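Local coordinates for interferon-activable protein 202 (Mus musculus, PDB 4L5R) that binds double-stranded DNA non-specifically and restrains innate inflammation by preventing AIM2 inflammasome activation, probably by sequestering cytoplasmic DNA, at residues A[28-33]-A[190-195]; A[36-41]-A[51-56]; A[119-124]-A[178-183]. All coordinates share one frame; numbering follows the deposited sequence.

Contact 1. Residues A[28-33]-A[190-195]; sequences FNYKEG and GNHSFI. With nucleotides of chain B.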
# COMPACT_ATOMS: atom_id res chain seq x y z
N PHE A 28 7.32 -9.48 -2.72
CA PHE A 28 7.51 -9.44 -4.16
C PHE A 28 8.77 -8.64 -4.43
O PHE A 28 9.16 -7.80 -3.61
CB PHE A 28 6.29 -8.85 -4.88
CG PHE A 28 5.94 -7.45 -4.45
CD1 PHE A 28 5.14 -7.22 -3.33
CD2 PHE A 28 6.43 -6.36 -5.15
CE1 PHE A 28 4.83 -5.94 -2.93
CE2 PHE A 28 6.11 -5.05 -4.75
CZ PHE A 28 5.32 -4.84 -3.64
N ASN A 29 9.42 -8.94 -5.54
CA ASN A 29 10.59 -8.18 -5.97
C ASN A 29 10.20 -6.86 -6.65
O ASN A 29 9.19 -6.79 -7.35
CB ASN A 29 11.46 -9.03 -6.90
CG ASN A 29 12.10 -10.20 -6.18
OD1 ASN A 29 12.04 -10.31 -4.96
ND2 ASN A 29 12.74 -11.09 -6.95
N TYR A 30 11.01 -5.83 -6.44
CA TYR A 30 10.82 -4.58 -7.16
C TYR A 30 12.22 -4.01 -7.48
O TYR A 30 13.23 -4.68 -7.24
CB TYR A 30 9.96 -3.60 -6.34
CG TYR A 30 10.67 -3.05 -5.13
CD1 TYR A 30 10.87 -3.84 -4.00
CD2 TYR A 30 11.21 -1.77 -5.13
CE1 TYR A 30 11.55 -3.35 -2.89
CE2 TYR A 30 11.89 -1.28 -4.05
CZ TYR A 30 12.06 -2.07 -2.93
OH TYR A 30 12.75 -1.56 -1.87
N LYS A 31 12.28 -2.82 -8.07
CA LYS A 31 13.56 -2.24 -8.47
C LYS A 31 14.33 -3.16 -9.43
O LYS A 31 15.52 -3.43 -9.25
CB LYS A 31 14.41 -1.92 -7.24
CG LYS A 31 15.32 -0.70 -7.42
CD LYS A 31 16.07 -0.35 -6.13
CE LYS A 31 17.07 0.78 -6.37
NZ LYS A 31 18.03 0.94 -5.23
N GLU A 32 13.63 -3.63 -10.46
CA GLU A 32 14.20 -4.52 -11.47
C GLU A 32 14.88 -5.75 -10.87
O GLU A 32 16.01 -6.09 -11.23
CB GLU A 32 15.18 -3.76 -12.37
CG GLU A 32 14.52 -2.68 -13.22
N GLY A 33 14.19 -6.41 -9.94
CA GLY A 33 14.66 -7.65 -9.36
C GLY A 33 15.70 -7.54 -8.26
O GLY A 33 16.17 -8.56 -7.76
N GLY A 190 4.42 3.17 -9.54
CA GLY A 190 5.68 3.70 -9.06
C GLY A 190 6.55 2.55 -8.57
O GLY A 190 6.17 1.38 -8.70
N ASN A 191 7.71 2.84 -8.00
CA ASN A 191 8.63 1.75 -7.70
C ASN A 191 8.01 0.68 -6.79
O ASN A 191 8.30 -0.50 -6.96
CB ASN A 191 9.99 2.23 -7.20
CG ASN A 191 9.91 2.93 -5.87
OD1 ASN A 191 8.85 3.43 -5.49
ND2 ASN A 191 11.02 2.96 -5.15
N HIS A 192 7.11 1.09 -5.89
CA HIS A 192 6.49 0.17 -4.94
C HIS A 192 5.12 -0.39 -5.34
O HIS A 192 4.53 -1.16 -4.58
CB HIS A 192 6.34 0.83 -3.55
CG HIS A 192 7.62 1.35 -2.97
ND1 HIS A 192 7.69 2.55 -2.29
CD2 HIS A 192 8.87 0.83 -2.96
CE1 HIS A 192 8.93 2.75 -1.89
NE2 HIS A 192 9.67 1.72 -2.28
N SER A 193 4.59 -0.01 -6.50
CA SER A 193 3.23 -0.43 -6.82
C SER A 193 3.07 -1.94 -6.94
O SER A 193 3.99 -2.66 -7.36
CB SER A 193 2.72 0.25 -8.11
OG SER A 193 2.89 1.65 -8.02
N PHE A 194 1.90 -2.41 -6.55
CA PHE A 194 1.56 -3.82 -6.58
C PHE A 194 0.10 -3.94 -6.98
O PHE A 194 -0.77 -3.20 -6.49
CB PHE A 194 1.78 -4.43 -5.19
CG PHE A 194 1.58 -5.92 -5.12
CD1 PHE A 194 2.60 -6.80 -5.52
CD2 PHE A 194 0.40 -6.46 -4.61
CE1 PHE A 194 2.42 -8.18 -5.42
CE2 PHE A 194 0.22 -7.83 -4.52
CZ PHE A 194 1.24 -8.70 -4.93
N ILE A 195 -0.18 -4.87 -7.89
CA ILE A 195 -1.52 -5.04 -8.38
C ILE A 195 -1.92 -6.51 -8.39
O ILE A 195 -1.14 -7.38 -8.80
CB ILE A 195 -1.64 -4.43 -9.79
CG1 ILE A 195 -3.03 -4.61 -10.36
CG2 ILE A 195 -0.59 -5.03 -10.72
CD1 ILE A 195 -3.20 -3.95 -11.71
P DT B 5 14.04 3.33 -7.51
OP1 DT B 5 13.57 2.45 -6.41
OP2 DT B 5 14.04 2.82 -8.91
O5' DT B 5 13.18 4.69 -7.54
C5' DT B 5 13.16 5.54 -6.41
C4' DT B 5 12.46 6.84 -6.75
O4' DT B 5 13.34 7.69 -7.53
C3' DT B 5 11.17 6.68 -7.56
O3' DT B 5 10.09 6.99 -6.68
C2' DT B 5 11.32 7.68 -8.71
C1' DT B 5 12.48 8.55 -8.25
N1 DT B 5 13.26 9.22 -9.34
C2 DT B 5 13.39 10.58 -9.28
O2 DT B 5 12.92 11.27 -8.39
N3 DT B 5 14.11 11.12 -10.31
C4 DT B 5 14.70 10.47 -11.38
O4 DT B 5 15.32 11.09 -12.25
C5 DT B 5 14.52 9.04 -11.38
C7 DT B 5 15.11 8.21 -12.48
C6 DT B 5 13.82 8.49 -10.38
P DG B 6 8.57 6.69 -7.10
OP1 DG B 6 7.75 6.73 -5.87
OP2 DG B 6 8.56 5.49 -7.97
O5' DG B 6 8.18 7.95 -8.01
C5' DG B 6 8.02 9.22 -7.39
C4' DG B 6 7.87 10.29 -8.46
O4' DG B 6 9.18 10.61 -9.01
C3' DG B 6 6.98 9.88 -9.63
O3' DG B 6 6.02 10.90 -9.93
C2' DG B 6 7.97 9.78 -10.78
C1' DG B 6 8.90 10.90 -10.35
N9 DG B 6 10.06 11.05 -11.22
C8 DG B 6 10.85 10.09 -11.80
N7 DG B 6 11.78 10.58 -12.57
C5 DG B 6 11.58 11.95 -12.51
C6 DG B 6 12.28 13.01 -13.14
O6 DG B 6 13.25 12.94 -13.90
N1 DG B 6 11.74 14.25 -12.80
C2 DG B 6 10.66 14.44 -11.96
N2 DG B 6 10.26 15.70 -11.73
N3 DG B 6 10.01 13.45 -11.36
C4 DG B 6 10.53 12.25 -11.69
O HOH W 1 12.51 1.26 -1.74
O HOH W 2 10.28 -0.88 -8.89

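Contact 2. Residues A[36-41]-A[51-56]; sequences NMFHAT and VKVFNM. With NA (sodium ion), chain D.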
# COMPACT_ATOMS: atom_id res chain seq x y z
N ASN A 36 13.28 -6.69 -2.33
CA ASN A 36 11.93 -7.20 -2.07
C ASN A 36 11.18 -6.38 -1.01
O ASN A 36 11.78 -5.59 -0.29
CB ASN A 36 11.94 -8.69 -1.71
CG ASN A 36 12.95 -9.03 -0.65
OD1 ASN A 36 13.16 -8.27 0.30
ND2 ASN A 36 13.61 -10.19 -0.80
N MET A 37 9.87 -6.56 -0.95
CA MET A 37 9.05 -5.83 0.03
C MET A 37 7.68 -6.49 0.11
O MET A 37 7.36 -7.37 -0.69
CB MET A 37 8.89 -4.37 -0.41
CG MET A 37 8.07 -4.20 -1.69
SD MET A 37 7.76 -2.46 -2.11
CE MET A 37 6.50 -2.06 -0.89
N PHE A 38 6.87 -6.06 1.08
CA PHE A 38 5.48 -6.43 1.07
C PHE A 38 4.68 -5.24 1.61
O PHE A 38 5.24 -4.40 2.33
CB PHE A 38 5.19 -7.76 1.80
CG PHE A 38 5.49 -7.75 3.30
CD1 PHE A 38 4.54 -7.33 4.21
CD2 PHE A 38 6.70 -8.23 3.78
CE1 PHE A 38 4.80 -7.33 5.59
CE2 PHE A 38 6.97 -8.25 5.15
CZ PHE A 38 6.01 -7.80 6.05
N HIS A 39 3.42 -5.16 1.22
CA HIS A 39 2.52 -4.13 1.74
C HIS A 39 1.75 -4.64 2.93
O HIS A 39 1.49 -5.83 3.04
CB HIS A 39 1.51 -3.72 0.66
CG HIS A 39 2.13 -3.02 -0.50
ND1 HIS A 39 2.55 -1.71 -0.43
CD2 HIS A 39 2.42 -3.45 -1.75
CE1 HIS A 39 3.07 -1.36 -1.59
NE2 HIS A 39 3.00 -2.39 -2.41
N ALA A 40 1.34 -3.74 3.82
CA ALA A 40 0.51 -4.15 4.91
C ALA A 40 -0.35 -2.96 5.34
O ALA A 40 -0.09 -1.82 4.94
CB ALA A 40 1.37 -4.67 6.08
N THR A 41 -1.39 -3.26 6.11
CA THR A 41 -2.23 -2.24 6.76
C THR A 41 -2.28 -2.60 8.25
O THR A 41 -2.44 -3.78 8.61
CB THR A 41 -3.65 -2.25 6.18
OG1 THR A 41 -3.59 -1.86 4.79
CG2 THR A 41 -4.54 -1.25 6.91
N VAL A 51 1.47 0.44 5.19
CA VAL A 51 2.81 0.14 5.62
C VAL A 51 3.55 -0.51 4.45
O VAL A 51 2.96 -1.33 3.71
CB VAL A 51 2.81 -0.86 6.80
CG1 VAL A 51 4.24 -1.05 7.36
CG2 VAL A 51 1.82 -0.41 7.89
N LYS A 52 4.79 -0.11 4.24
CA LYS A 52 5.68 -0.79 3.30
C LYS A 52 6.80 -1.41 4.11
O LYS A 52 7.50 -0.70 4.86
CB LYS A 52 6.24 0.18 2.27
CG LYS A 52 5.19 0.72 1.29
CD LYS A 52 5.71 1.93 0.51
CE LYS A 52 4.67 2.40 -0.52
NZ LYS A 52 5.21 3.50 -1.36
N VAL A 53 6.98 -2.71 3.95
CA VAL A 53 7.94 -3.44 4.77
C VAL A 53 9.03 -4.01 3.86
O VAL A 53 8.73 -4.64 2.86
CB VAL A 53 7.26 -4.57 5.57
CG1 VAL A 53 8.27 -5.26 6.50
CG2 VAL A 53 6.06 -4.04 6.38
N PHE A 54 10.29 -3.73 4.18
CA PHE A 54 11.41 -4.07 3.31
C PHE A 54 12.25 -5.17 3.90
O PHE A 54 13.11 -5.74 3.23
CB PHE A 54 12.26 -2.83 3.04
CG PHE A 54 11.50 -1.75 2.36
CD1 PHE A 54 11.19 -1.86 1.02
CD2 PHE A 54 11.02 -0.66 3.06
CE1 PHE A 54 10.43 -0.88 0.38
CE2 PHE A 54 10.27 0.33 2.42
CZ PHE A 54 9.98 0.22 1.09
N ASN A 55 11.99 -5.49 5.15
CA ASN A 55 12.76 -6.52 5.83
C ASN A 55 11.97 -7.81 5.85
O ASN A 55 10.99 -7.92 6.58
CB ASN A 55 13.09 -6.06 7.25
CG ASN A 55 13.88 -7.09 8.01
OD1 ASN A 55 14.22 -8.14 7.47
ND2 ASN A 55 14.19 -6.80 9.28
N MET A 56 12.36 -8.78 5.02
CA MET A 56 11.59 -10.02 4.88
C MET A 56 11.49 -10.84 6.17
O MET A 56 10.57 -11.64 6.33
CB MET A 56 12.14 -10.90 3.74
CG MET A 56 11.97 -10.31 2.36
SD MET A 56 10.24 -9.86 2.03
CE MET A 56 10.26 -8.12 2.42
NA NA D . 14.36 -5.32 0.72
O HOH W 3 1.60 -0.18 1.66

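Contact 3. Residues A[119-124]-A[178-183]; sequences LDSGTL and LRKGNG. With nucleotides of chain B.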
# COMPACT_ATOMS: atom_id res chain seq x y z
N LEU A 119 -7.60 14.74 -5.29
CA LEU A 119 -6.40 14.75 -4.46
C LEU A 119 -5.22 15.37 -5.22
O LEU A 119 -5.30 15.55 -6.43
CB LEU A 119 -6.04 13.34 -3.99
CG LEU A 119 -7.14 12.65 -3.18
CD1 LEU A 119 -6.70 11.25 -2.76
CD2 LEU A 119 -7.52 13.49 -1.96
N ASP A 120 -4.16 15.71 -4.49
CA ASP A 120 -2.96 16.31 -5.09
C ASP A 120 -2.22 15.29 -5.95
O ASP A 120 -2.19 14.11 -5.62
CB ASP A 120 -1.99 16.78 -4.00
CG ASP A 120 -2.53 17.96 -3.19
OD1 ASP A 120 -3.43 18.67 -3.68
OD2 ASP A 120 -2.03 18.17 -2.07
N SER A 121 -1.61 15.76 -7.03
CA SER A 121 -0.73 14.90 -7.83
C SER A 121 0.31 14.30 -6.91
O SER A 121 0.78 14.96 -5.99
CB SER A 121 -0.03 15.70 -8.94
OG SER A 121 -0.97 16.29 -9.81
N GLY A 122 0.66 13.04 -7.16
CA GLY A 122 1.69 12.40 -6.37
C GLY A 122 1.13 11.62 -5.21
O GLY A 122 1.83 10.83 -4.58
N THR A 123 -0.15 11.83 -4.92
CA THR A 123 -0.79 11.11 -3.82
C THR A 123 -0.82 9.61 -4.09
O THR A 123 -1.16 9.16 -5.19
CB THR A 123 -2.23 11.62 -3.56
OG1 THR A 123 -2.20 13.02 -3.26
CG2 THR A 123 -2.86 10.87 -2.39
N LEU A 124 -0.46 8.81 -3.09
CA LEU A 124 -0.48 7.36 -3.24
C LEU A 124 -1.88 6.82 -3.03
O LEU A 124 -2.55 7.15 -2.05
CB LEU A 124 0.49 6.71 -2.25
CG LEU A 124 1.94 7.09 -2.51
CD1 LEU A 124 2.87 6.40 -1.51
CD2 LEU A 124 2.32 6.75 -3.96
N LEU A 178 -1.34 9.16 -8.13
CA LEU A 178 -2.26 10.02 -8.88
C LEU A 178 -1.47 11.00 -9.75
O LEU A 178 -0.62 11.72 -9.24
CB LEU A 178 -3.18 10.80 -7.94
CG LEU A 178 -4.15 11.75 -8.66
CD1 LEU A 178 -5.11 10.99 -9.56
CD2 LEU A 178 -4.92 12.61 -7.64
N ARG A 179 -1.75 11.01 -11.06
CA ARG A 179 -1.19 12.00 -11.97
C ARG A 179 -2.31 12.84 -12.58
O ARG A 179 -3.42 12.36 -12.78
CB ARG A 179 -0.33 11.33 -13.06
CG ARG A 179 1.01 10.77 -12.54
CD ARG A 179 1.92 10.27 -13.67
NE ARG A 179 3.12 9.64 -13.14
CZ ARG A 179 4.11 9.16 -13.88
NH1 ARG A 179 4.05 9.24 -15.20
NH2 ARG A 179 5.17 8.60 -13.30
N LYS A 180 -2.03 14.11 -12.86
CA LYS A 180 -3.07 15.00 -13.35
C LYS A 180 -2.55 15.86 -14.49
O LYS A 180 -2.29 15.36 -15.58
CB LYS A 180 -3.59 15.88 -12.20
CG LYS A 180 -4.10 15.08 -11.00
CD LYS A 180 -4.38 15.96 -9.78
CE LYS A 180 -5.80 16.50 -9.79
NZ LYS A 180 -6.10 17.28 -8.55
N GLY A 181 -2.39 17.16 -14.23
CA GLY A 181 -1.93 18.09 -15.23
C GLY A 181 -2.99 18.36 -16.28
O GLY A 181 -4.15 17.96 -16.11
N ASN A 182 -2.61 19.04 -17.36
CA ASN A 182 -3.53 19.28 -18.47
C ASN A 182 -3.88 17.97 -19.16
O ASN A 182 -3.05 17.36 -19.83
CB ASN A 182 -2.92 20.27 -19.46
CG ASN A 182 -3.96 20.92 -20.36
OD1 ASN A 182 -5.10 21.13 -19.96
ND2 ASN A 182 -3.56 21.24 -21.59
N GLY A 183 -5.12 17.52 -18.97
CA GLY A 183 -5.55 16.24 -19.50
C GLY A 183 -6.20 15.41 -18.41
O GLY A 183 -6.38 15.88 -17.29
P DT B 8 1.31 16.13 -12.48
OP1 DT B 8 0.50 17.17 -11.81
OP2 DT B 8 0.70 14.87 -12.96
O5' DT B 8 2.02 16.76 -13.77
C5' DT B 8 2.82 17.92 -13.63
C4' DT B 8 3.30 18.35 -15.00
O4' DT B 8 4.38 17.50 -15.43
C3' DT B 8 2.24 18.32 -16.10
O3' DT B 8 2.12 19.65 -16.58
C2' DT B 8 2.79 17.35 -17.16
C1' DT B 8 4.28 17.32 -16.83
N1 DT B 8 5.01 16.05 -17.07
C2 DT B 8 6.12 16.08 -17.88
O2 DT B 8 6.53 17.08 -18.43
N3 DT B 8 6.75 14.87 -18.02
C4 DT B 8 6.39 13.66 -17.46
O4 DT B 8 7.05 12.64 -17.67
C5 DT B 8 5.22 13.70 -16.62
C7 DT B 8 4.72 12.45 -15.94
C6 DT B 8 4.60 14.88 -16.46
P DG B 7 4.46 10.67 -9.61
OP1 DG B 7 4.31 10.59 -8.14
OP2 DG B 7 3.96 9.58 -10.48
O5' DG B 7 3.78 12.01 -10.15
C5' DG B 7 3.92 13.21 -9.39
C4' DG B 7 4.06 14.41 -10.32
O4' DG B 7 5.38 14.43 -10.92
C3' DG B 7 3.05 14.45 -11.47
O3' DG B 7 2.54 15.76 -11.52
C2' DG B 7 3.86 14.12 -12.72
C1' DG B 7 5.24 14.63 -12.32
N9 DG B 7 6.34 13.94 -13.00
C8 DG B 7 6.69 12.62 -12.89
N7 DG B 7 7.73 12.31 -13.63
C5 DG B 7 8.08 13.49 -14.26
C6 DG B 7 9.12 13.79 -15.18
O6 DG B 7 9.99 13.03 -15.64
N1 DG B 7 9.10 15.13 -15.56
C2 DG B 7 8.19 16.06 -15.12
N2 DG B 7 8.31 17.31 -15.59
N3 DG B 7 7.22 15.80 -14.26
C4 DG B 7 7.22 14.50 -13.88
P DT B 9 1.07 20.01 -17.74
OP1 DT B 9 0.67 21.42 -17.56
OP2 DT B 9 0.04 18.94 -17.77
O5' DT B 9 1.92 19.85 -19.07
C5' DT B 9 3.07 20.64 -19.27
C4' DT B 9 3.75 20.20 -20.55
O4' DT B 9 4.29 18.88 -20.35
C3' DT B 9 2.87 20.12 -21.80
O3' DT B 9 3.40 21.06 -22.73
C2' DT B 9 2.99 18.66 -22.29
C1' DT B 9 4.25 18.18 -21.57
N1 DT B 9 4.35 16.74 -21.20
C2 DT B 9 5.46 16.05 -21.60
O2 DT B 9 6.36 16.54 -22.25
N3 DT B 9 5.49 14.74 -21.21
C4 DT B 9 4.54 14.05 -20.47
O4 DT B 9 4.69 12.86 -20.19
C5 DT B 9 3.40 14.84 -20.07
C7 DT B 9 2.30 14.21 -19.27
C6 DT B 9 3.36 16.13 -20.44

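Contact 1. Residues A[28-33]-A[190-195]
Phe28 and Tyr30, at the end of strand 17-30, lean on segment 190-195, a type I turn (190-193) running into strand 194-197, and so join the two OB folds of this HIN-200 domain 1. Phe194 CD1 hangs over the centre of the Phe28 ring, 3.4 Å from Phe28 CD1, the planes inclined at 32°. Phe28 reaches it with CG between the backbone N and the carbonyl carbon (chi1 58°), and its CZ edge faces His192 O. Replacing Phe28 by an alanine takes away this flat surface and would probably leave Phe194 CD1 facing a gap. Followed outward, Tyr30 rests CB 3.6 Å from Asn191 O, with CG and CD2 near the same oxygen. CE1 packs on Asn36 O; CE2 meets His192 CD2 at 3.8 Å, in an offset edge-to-face pair with the imidazole edge toward the phenol face (planes at 70°). At the tip, OH is joined through one water to His192 NE2, so tyrosine serves as both apolar wall and polar tip; the other imidazole nitrogen is left to Lys52. At Gly190 a CB would be crowded by DG6 of chain B. The turn holds DNA with two amides: Asn191 N donates to OP2 of DG6 (2.8 Å), and Asn191 ND2 to OP1 of DT5 of chain B (2.9 Å).

Contact 2. Residues A[36-41]-A[51-56]
Phe38 pairs with Val53 and Ala40 with Val51 in the antiparallel hairpin of strands 35-43 and 48-53, part of the first OB fold; residues 37-44 are required for homomultimerization. Both are hydrogen-bonded pairs, so the N and O of all four residues are satisfied across the hairpin: Phe38 N gives to Val53 O at 2.9 Å, and Val53 N to Phe38 O. Val51 O accepts a second hydrogen bond, from a water (2.7 Å) that also bonds His39 ND1. His39, which mediates the interaction with TP53BP1, uses NE2 on His192 O, while Lys52 NZ ends on His192 ND1 and Ser175 OG; histidine and lysine suit this face because their polar tips reach the turn at 190-193 and Ser175. On the other face, Phe38 CG, between the backbone N and the carbonyl carbon (chi1 64°), lays the ring alongside Val53, whose CB sits 3.7 Å over its centroid in a CH-pi contact that suits a beta-branched residue. Where the pairing ends, the carbonyls of Asn36 and Phe54 turn to a sodium ion, each O 2.8 Å from it. The hairpin lies between strand 17-30, which bonds to Met37 and His39, and strand 79-82, which runs parallel to 48-53.

Contact 3. Residues A[119-124]-A[178-183]
Gly122 and Thr123 of the type II turn 120-123 hold the backbone of Leu178 at both ends, Gly122 N giving to Leu178 O (2.8 Å) and Leu178 N to Thr123 O (2.9 Å). The turn leads into strand 124-136 of the second OB fold, and Gly122 suits its positive phi (94°), where a CB would press on the preceding carbonyl. Asp120 O accepts both N and OG1 of Thr123. Leu178 packs CD2 against Leu119, 3.9 Å from its CB. Lys180 runs past Ser121 OG and bends at chi3 (89°), which brings NZ 2.9 Å from Leu119 O, so the ammonium is held by a main-chain carbonyl, while the backbone N donates to OP2 of DT8 of chain B. Ser121 OG, on a short side chain close to the phosphate, gives to OP1 of DT8 at 2.6 Å. Gripping phosphates in this way is consistent with binding that does not read sequence. Arg179 points away from the turn, its extended chain setting the guanidinium edge to OP2 of DG7 of chain B: NE donates to it at 2.8 Å, with a weak second bond from NH2, and NH1 comes 3.4 Å from the methyl C7 of DT8.

How the contacts relate
From the N terminus, strand 17-30 delivers 28-33, the first half of contact 1, whose partner comes only at 190-195, near the C terminus. The loop it closes spans most of the domain and encloses the other two. Contact 2 shuts first, a short hairpin between 36-41 and 51-56; contact 3 opens later at 119-124 and shuts at 178-183, so these two follow in series and none cross. Contact 2 lies within the first OB fold and contact 3 within the second; contact 1 ties one to the other, touching contact 2 directly, and contact 2 also touches contact 3 where Lys52 packs on Leu124. Contacts 1 and 3, about 20 Å apart between centres, both meet DNA chain B.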